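Local coordinates for DnaJ homolog subfamily C member 27-A (Xenopus laevis, PDB 6JMG), which binds GTP and magnesium as a Rab-family small GTPase, carries a DnaJ domain, and is possibly involved in regulating the MEK/ERK pathway, at residues L159-S164 with N172-A177. Sequence-based numbering, arbitrary orientation.
Sequences LYFETS and NEMFQA. With GTP (guanosine-5'-triphosphate), chain C.
F161 lays one face of its ring on the backbone of M174, and this CH-pi contact is the centre of the packing between strand 159-163 and helix 171-187. The evidence is direct: M174 CA lies 3.6 Å from the F161 ring centroid and only 4° off the ring normal. The far end of the ring meets A177 differently, with A177 CB near the ring plane, 3.4 Å from F161 CZ. M174 CB adds a third point, 3.7 Å from F161 CG. M174 CG is placed opposite the backbone N (chi1 178°), which takes the chain past the root of the ring before it bends at chi2 and chi3, and its CE ends over a face of the F175 ring. Replacing F161 by an alanine would probably leave M174 CA without the ring face under it and A177 CB without the ring edge, opening a gap between strand and helix.

The margins bring fewer atoms. L159 reaches the helix through CD1, 3.7 Å from A177 O. On the solvent side, exposed E173 offers the ring its CB, 4.1 Å from F161 CE1, while its carboxylate leads away from the strand. T163 CG2 meets M174 CB lightly, at 4.3 Å, but on the buried side.

The segment axes run nearly antiparallel, 161° between their directions and 8.7 Å at closest approach, as expected where the last strand of a Ras-like sheet turns back into the last helix of the GTPase fold. M174 also touches A130 and C132 of strand 128-134 and I32 of helix 29-38, so the helix covers more than the edge strand. Backbone hydrogen bonds join strand 159-163 to strand 128-134, T163 OG1 is hydrogen-bonded to N134 OD1, and S164 continues into the GTP pocket, while Y160 faces helix 146-154 across the sheet.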
ATOM      1  N   LEU A 159      -5.399   1.523   6.991  1.00 63.28           N
ATOM      2  CA  LEU A 159      -6.436   1.582   8.007  1.00 58.06           C
ATOM      3  C   LEU A 159      -6.348   0.336   8.873  1.00 58.82           C
ATOM      4  O   LEU A 159      -5.925  -0.727   8.412  1.00 67.74           O
ATOM      5  CB  LEU A 159      -7.824   1.684   7.378  1.00 61.84           C
ATOM      6  CG  LEU A 159      -8.015   2.841   6.405  1.00 68.19           C
ATOM      7  CD1 LEU A 159      -9.424   2.866   5.870  1.00 71.02           C
ATOM      8  CD2 LEU A 159      -7.700   4.130   7.132  1.00 61.32           C
ATOM      9  N   TYR A 160      -6.751   0.470  10.135  1.00 65.47           N
ATOM     10  CA  TYR A 160      -6.686  -0.636  11.083  1.00 59.80           C
ATOM     11  C   TYR A 160      -8.027  -0.788  11.766  1.00 59.42           C
ATOM     12  O   TYR A 160      -8.621   0.200  12.208  1.00 65.58           O
ATOM     13  CB  TYR A 160      -5.614  -0.422  12.137  1.00 55.10           C
ATOM     14  CG  TYR A 160      -5.601  -1.502  13.193  1.00 53.72           C
ATOM     15  CD1 TYR A 160      -4.919  -2.698  12.986  1.00 51.64           C
ATOM     16  CD2 TYR A 160      -6.268  -1.332  14.397  1.00 60.91           C
ATOM     17  CE1 TYR A 160      -4.894  -3.689  13.964  1.00 57.01           C
ATOM     18  CE2 TYR A 160      -6.251  -2.326  15.385  1.00 59.62           C
ATOM     19  CZ  TYR A 160      -5.563  -3.495  15.163  1.00 57.16           C
ATOM     20  OH  TYR A 160      -5.553  -4.480  16.126  1.00 71.02           O
ATOM     21  N   PHE A 161      -8.507  -2.022  11.850  1.00 58.21           N
ATOM     22  CA  PHE A 161      -9.783  -2.258  12.504  1.00 57.82           C
ATOM     23  C   PHE A 161      -9.743  -3.595  13.199  1.00 65.91           C
ATOM     24  O   PHE A 161      -9.186  -4.570  12.680  1.00 61.77           O
ATOM     25  CB  PHE A 161     -10.970  -2.266  11.543  1.00 68.44           C
ATOM     26  CG  PHE A 161     -11.344  -0.924  11.036  1.00 71.72           C
ATOM     27  CD1 PHE A 161     -12.271  -0.156  11.723  1.00 58.09           C
ATOM     28  CD2 PHE A 161     -10.780  -0.432   9.854  1.00 68.88           C
ATOM     29  CE1 PHE A 161     -12.641   1.090  11.251  1.00 61.99           C
ATOM     30  CE2 PHE A 161     -11.135   0.808   9.377  1.00 62.91           C
ATOM     31  CZ  PHE A 161     -12.070   1.575  10.078  1.00 62.83           C
ATOM     32  N   GLU A 162     -10.346  -3.612  14.378  1.00 71.47           N
ATOM     33  CA  GLU A 162     -10.643  -4.833  15.086  1.00 61.92           C
ATOM     34  C   GLU A 162     -12.020  -5.286  14.635  1.00 61.92           C
ATOM     35  O   GLU A 162     -12.956  -4.478  14.553  1.00 53.82           O
ATOM     36  CB  GLU A 162     -10.593  -4.575  16.587  1.00 69.94           C
ATOM     37  CG  GLU A 162      -9.220  -4.091  17.015  1.00 73.30           C
ATOM     38  CD  GLU A 162      -8.787  -4.683  18.311  1.00 83.46           C
ATOM     39  OE1 GLU A 162      -7.621  -5.139  18.370  1.00 85.33           O
ATOM     40  OE2 GLU A 162      -9.611  -4.680  19.258  1.00 97.10           O
ATOM     41  N   THR A 163     -12.122  -6.555  14.258  1.00 57.14           N
ATOM     42  CA  THR A 163     -13.335  -7.048  13.629  1.00 59.66           C
ATOM     43  C   THR A 163     -13.640  -8.442  14.131  1.00 62.91           C
ATOM     44  O   THR A 163     -12.757  -9.178  14.591  1.00 60.63           O
ATOM     45  CB  THR A 163     -13.260  -7.115  12.087  1.00 58.72           C
ATOM     46  OG1 THR A 163     -12.158  -7.942  11.691  1.00 54.55           O
ATOM     47  CG2 THR A 163     -13.129  -5.743  11.478  1.00 66.29           C
ATOM     48  N   SER A 164     -14.911  -8.799  13.980  1.00 59.00           N
ATOM     49  CA  SER A 164     -15.372 -10.165  14.137  1.00 62.76           C
ATOM     50  C   SER A 164     -16.444 -10.396  13.095  1.00 60.81           C
ATOM     51  O   SER A 164     -17.490  -9.740  13.114  1.00 66.09           O
ATOM     52  CB  SER A 164     -15.923 -10.442  15.544  1.00 63.47           C
ATOM     53  OG  SER A 164     -16.621 -11.682  15.594  1.00 53.67           O
ATOM     54  N   ASN A 172     -18.989  -3.211   9.789  1.00 53.78           N
ATOM     55  CA  ASN A 172     -19.591  -2.092   9.072  1.00 60.56           C
ATOM     56  C   ASN A 172     -18.705  -0.859   9.114  1.00 70.11           C
ATOM     57  O   ASN A 172     -18.653  -0.097   8.136  1.00 69.44           O
ATOM     58  CB  ASN A 172     -20.978  -1.807   9.643  1.00 59.46           C
ATOM     59  CG  ASN A 172     -21.925  -2.970   9.432  1.00 82.35           C
ATOM     60  OD1 ASN A 172     -21.780  -4.023  10.053  1.00 97.52           O
ATOM     61  ND2 ASN A 172     -22.871  -2.805   8.523  1.00 91.69           N
ATOM     62  N   GLU A 173     -18.004  -0.651  10.230  1.00 63.57           N
ATOM     63  CA  GLU A 173     -17.151   0.520  10.350  1.00 59.92           C
ATOM     64  C   GLU A 173     -15.945   0.392   9.436  1.00 67.67           C
ATOM     65  O   GLU A 173     -15.591   1.348   8.735  1.00 73.89           O
ATOM     66  CB  GLU A 173     -16.724   0.701  11.810  1.00 56.18           C
ATOM     67  CG  GLU A 173     -17.890   0.919  12.785  1.00 67.16           C
ATOM     68  CD  GLU A 173     -18.661  -0.352  13.178  1.00 76.49           C
ATOM     69  OE1 GLU A 173     -18.324  -1.457  12.716  1.00 82.24           O
ATOM     70  OE2 GLU A 173     -19.634  -0.240  13.948  1.00 83.26           O
ATOM     71  N   MET A 174     -15.354  -0.809   9.375  1.00 73.85           N
ATOM     72  CA  MET A 174     -14.231  -1.063   8.471  1.00 67.39           C
ATOM     73  C   MET A 174     -14.636  -0.816   7.022  1.00 66.74           C
ATOM     74  O   MET A 174     -13.993  -0.044   6.308  1.00 61.61           O
ATOM     75  CB  MET A 174     -13.731  -2.504   8.650  1.00 65.03           C
ATOM     76  CG  MET A 174     -12.568  -2.916   7.722  1.00 66.01           C
ATOM     77  SD  MET A 174     -12.988  -3.462   6.058  1.00 48.79           S
ATOM     78  CE  MET A 174     -13.613  -5.076   6.462  1.00 71.76           C
ATOM     79  N   PHE A 175     -15.736  -1.426   6.584  1.00 65.13           N
ATOM     80  CA  PHE A 175     -16.150  -1.259   5.201  1.00 65.37           C
ATOM     81  C   PHE A 175     -16.530   0.181   4.888  1.00 64.83           C
ATOM     82  O   PHE A 175     -16.275   0.664   3.774  1.00 59.16           O
ATOM     83  CB  PHE A 175     -17.298  -2.214   4.877  1.00 57.71           C
ATOM     84  CG  PHE A 175     -16.818  -3.535   4.378  1.00 52.42           C
ATOM     85  CD1 PHE A 175     -16.180  -3.633   3.150  1.00 52.32           C
ATOM     86  CD2 PHE A 175     -16.935  -4.666   5.155  1.00 56.50           C
ATOM     87  CE1 PHE A 175     -15.704  -4.841   2.694  1.00 57.58           C
ATOM     88  CE2 PHE A 175     -16.452  -5.881   4.708  1.00 56.61           C
ATOM     89  CZ  PHE A 175     -15.835  -5.971   3.473  1.00 57.00           C
ATOM     90  N   GLN A 176     -17.082   0.905   5.858  1.00 65.60           N
ATOM     91  CA  GLN A 176     -17.415   2.296   5.579  1.00 66.25           C
ATOM     92  C   GLN A 176     -16.150   3.130   5.445  1.00 63.57           C
ATOM     93  O   GLN A 176     -16.039   3.958   4.538  1.00 62.53           O
ATOM     94  CB  GLN A 176     -18.331   2.853   6.671  1.00 71.63           C
ATOM     95  CG  GLN A 176     -18.800   4.288   6.442  1.00 81.21           C
ATOM     96  CD  GLN A 176     -19.988   4.382   5.486  1.00 91.54           C
ATOM     97  OE1 GLN A 176     -19.959   5.142   4.521  1.00 98.41           O
ATOM     98  NE2 GLN A 176     -21.035   3.609   5.754  1.00 94.51           N
ATOM     99  N   ALA A 177     -15.158   2.885   6.298  1.00 61.76           N
ATOM    100  CA  ALA A 177     -13.908   3.615   6.168  1.00 59.34           C
ATOM    101  C   ALA A 177     -13.171   3.202   4.904  1.00 61.82           C
ATOM    102  O   ALA A 177     -12.567   4.041   4.226  1.00 65.06           O
ATOM    103  CB  ALA A 177     -13.044   3.382   7.396  1.00 50.80           C
TER
HETATM  104  PG  GTP C 301      -9.127 -19.374   3.229  1.00 61.34           P
HETATM  105  O1G GTP C 301     -10.135 -19.013   2.160  1.00 47.09           O
HETATM  106  O2G GTP C 301      -7.829 -18.626   3.054  1.00 46.63           O
HETATM  107  O3G GTP C 301      -8.856 -20.866   3.176  1.00 57.06           O
HETATM  108  O3B GTP C 301      -9.617 -18.953   4.714  1.00 64.58           O
HETATM  109  PB  GTP C 301     -10.436 -17.604   5.030  1.00 63.80           P
HETATM  110  O1B GTP C 301      -9.508 -16.464   5.354  1.00 52.01           O
HETATM  111  O2B GTP C 301     -11.382 -17.168   3.935  1.00 47.53           O
HETATM  112  O3A GTP C 301     -11.206 -17.980   6.393  1.00 69.93           O
HETATM  113  PA  GTP C 301     -12.800 -18.146   6.469  1.00 59.82           P
HETATM  114  O1A GTP C 301     -13.533 -16.863   6.166  1.00 54.27           O
HETATM  115  O2A GTP C 301     -13.284 -19.240   5.563  1.00 59.19           O
HETATM  116  O5' GTP C 301     -12.923 -18.588   7.996  1.00 62.49           O
HETATM  117  C5' GTP C 301     -12.168 -19.677   8.469  1.00 63.66           C
HETATM  118  C4' GTP C 301     -12.895 -20.243   9.684  1.00 54.57           C
HETATM  119  O4' GTP C 301     -12.853 -19.276  10.698  1.00 57.22           O
HETATM  120  C3' GTP C 301     -14.359 -20.529   9.460  1.00 50.49           C
HETATM  121  O3' GTP C 301     -14.607 -21.653  10.245  1.00 52.00           O
HETATM  122  C2' GTP C 301     -15.116 -19.377  10.077  1.00 59.42           C
HETATM  123  O2' GTP C 301     -16.326 -19.735  10.705  1.00 59.82           O
HETATM  124  C1' GTP C 301     -14.163 -18.948  11.149  1.00 51.18           C
HETATM  125  N9  GTP C 301     -14.238 -17.507  11.392  1.00 58.35           N
HETATM  126  C8  GTP C 301     -14.101 -16.502  10.466  1.00 56.33           C
HETATM  127  N7  GTP C 301     -14.191 -15.312  11.118  1.00 57.76           N
HETATM  128  C5  GTP C 301     -14.383 -15.553  12.435  1.00 63.62           C
HETATM  129  C6  GTP C 301     -14.534 -14.711  13.526  1.00 63.49           C
HETATM  130  O6  GTP C 301     -14.523 -13.491  13.389  1.00 56.12           O
HETATM  131  N1  GTP C 301     -14.684 -15.254  14.785  1.00 67.33           N
HETATM  132  C2  GTP C 301     -14.699 -16.616  14.963  1.00 60.88           C
HETATM  133  N2  GTP C 301     -14.864 -17.100  16.186  1.00 74.61           N
HETATM  134  N3  GTP C 301     -14.550 -17.457  13.873  1.00 59.27           N
HETATM  135  C4  GTP C 301     -14.401 -16.930  12.630  1.00 64.24           C